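Long-range contact in periplasmic binding protein/LacI transcriptional regulator (Shewanella sp. ANA-3, PDB 5OCP), which binds arabinofuranose in the periplasm and probably delivers it to the membrane components of an arabinose ABC transporter: residues I60-V65 with I82-V87. Numbering follows the deposited sequence.
Sequences IIIAPV and IPVVIV
I60 forms hydrogen bonds from both its N-H and its C=O with the segment 82-87, to P83 O and V85 N, a worked example of how parallel strands pair. I62 repeats the pattern two residues on: its N reaches V85 O at 2.9 Å, with 165° at the hydrogen, and its O accepts V87 N, which sits tilted 26° from the carbonyl plane. Between these bonds lie CA-H...O contacts, such as I61 CA to V85 O at 3.2 Å.

Helix 71-79 links the two strands in a beta-alpha-beta unit, at the centre of the parallel sheet of one lobe of a periplasmic binding protein fold. Strands 2-7 and 101-104 flank the pair.

Side chains fill both faces, I61 and V85 on one, I60, I62, V84 and I86 on the other. I61 CG2 meets V87 CG2 at 3.6 Å; with CG1 anti to the carbonyl carbon (chi1 -65°), V87 leaves CG2 between its own N and carbonyl carbon, near I62 O. The extended I62 chain carries CD1 to V84 CG1 at 4.0 Å, while I60 CD1 touches CG2 of I82, which precedes strand 84-87, at 3.8 Å. P64 CD rests on I86 CG2, the two side chains roughly perpendicular.

F52, I53 and V49 of helix 42-54 cover I60 and I62, whereas helix 248-259 packs against I61 and V85. The A63 side chain lies about 7 Å from the bound alpha-L-arabinofuranose; A63 O accepts a bond from Q45, and V65 O receives NH1 of the pocket residue R89.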
# COMPACT_ATOMS: atom_id res chain seq x y z
N ILE A 60 -0.88 15.32 14.57
CA ILE A 60 -1.83 14.46 13.90
C ILE A 60 -1.07 13.79 12.73
O ILE A 60 -0.43 14.46 11.99
CB ILE A 60 -3.03 15.24 13.40
CG1 ILE A 60 -3.85 15.70 14.65
CG2 ILE A 60 -3.90 14.45 12.42
CD1 ILE A 60 -4.85 16.79 14.29
N ILE A 61 -1.25 12.49 12.59
CA ILE A 61 -0.76 11.76 11.36
C ILE A 61 -2.04 11.26 10.67
O ILE A 61 -2.97 10.68 11.30
CB ILE A 61 0.08 10.59 11.74
CG1 ILE A 61 1.33 11.09 12.50
CG2 ILE A 61 0.51 9.78 10.48
CD1 ILE A 61 2.14 9.96 13.14
N ILE A 62 -2.08 11.48 9.36
CA ILE A 62 -3.22 11.02 8.50
C ILE A 62 -2.71 10.11 7.34
O ILE A 62 -1.76 10.52 6.65
CB ILE A 62 -4.03 12.18 7.88
CG1 ILE A 62 -4.54 13.13 8.92
CG2 ILE A 62 -5.10 11.63 6.94
CD1 ILE A 62 -5.15 14.39 8.32
N ALA A 63 -3.23 8.87 7.20
CA ALA A 63 -3.01 8.03 6.07
C ALA A 63 -4.28 8.20 5.23
O ALA A 63 -5.31 7.60 5.55
CB ALA A 63 -2.84 6.56 6.47
N PRO A 64 -4.28 9.07 4.23
CA PRO A 64 -5.58 9.43 3.64
C PRO A 64 -6.14 8.41 2.65
O PRO A 64 -5.43 7.91 1.78
CB PRO A 64 -5.25 10.74 2.93
CG PRO A 64 -3.82 10.51 2.47
CD PRO A 64 -3.19 9.89 3.66
N VAL A 65 -7.41 8.02 2.80
CA VAL A 65 -7.97 6.97 1.92
C VAL A 65 -8.03 7.35 0.44
O VAL A 65 -7.73 6.53 -0.44
CB VAL A 65 -9.36 6.45 2.46
CG1 VAL A 65 -10.41 7.56 2.54
CG2 VAL A 65 -9.77 5.20 1.70
N ILE A 82 -1.87 22.65 15.28
CA ILE A 82 -1.48 21.24 15.46
C ILE A 82 -0.85 20.78 14.14
O ILE A 82 -1.50 20.89 13.13
CB ILE A 82 -2.66 20.34 15.79
CG1 ILE A 82 -3.36 20.81 17.09
CG2 ILE A 82 -2.12 18.89 15.98
CD1 ILE A 82 -4.63 20.09 17.45
N PRO A 83 0.44 20.39 14.19
CA PRO A 83 1.07 19.97 12.91
C PRO A 83 0.45 18.66 12.39
O PRO A 83 0.13 17.73 13.21
CB PRO A 83 2.52 19.77 13.33
CG PRO A 83 2.49 19.44 14.79
CD PRO A 83 1.38 20.28 15.31
N VAL A 84 0.40 18.53 11.07
CA VAL A 84 -0.17 17.37 10.46
C VAL A 84 0.94 16.68 9.58
O VAL A 84 1.55 17.34 8.82
CB VAL A 84 -1.36 17.74 9.60
CG1 VAL A 84 -1.87 16.54 8.85
CG2 VAL A 84 -2.48 18.30 10.45
N VAL A 85 1.13 15.37 9.74
CA VAL A 85 2.01 14.64 8.84
C VAL A 85 1.13 13.69 8.03
O VAL A 85 0.25 13.00 8.59
CB VAL A 85 3.00 13.87 9.61
CG1 VAL A 85 3.86 13.04 8.65
CG2 VAL A 85 3.88 14.83 10.43
N ILE A 86 1.35 13.69 6.71
CA ILE A 86 0.66 12.75 5.87
C ILE A 86 1.55 11.57 5.69
O ILE A 86 2.76 11.72 5.49
CB ILE A 86 0.40 13.41 4.48
CG1 ILE A 86 -0.35 14.73 4.59
CG2 ILE A 86 -0.32 12.45 3.53
CD1 ILE A 86 -1.71 14.61 5.29
N VAL A 87 0.99 10.34 5.71
CA VAL A 87 1.75 9.14 5.51
C VAL A 87 1.02 8.22 4.49
O VAL A 87 -0.19 8.25 4.37
CB VAL A 87 1.97 8.32 6.77
CG1 VAL A 87 2.86 9.12 7.73
CG2 VAL A 87 0.67 7.93 7.45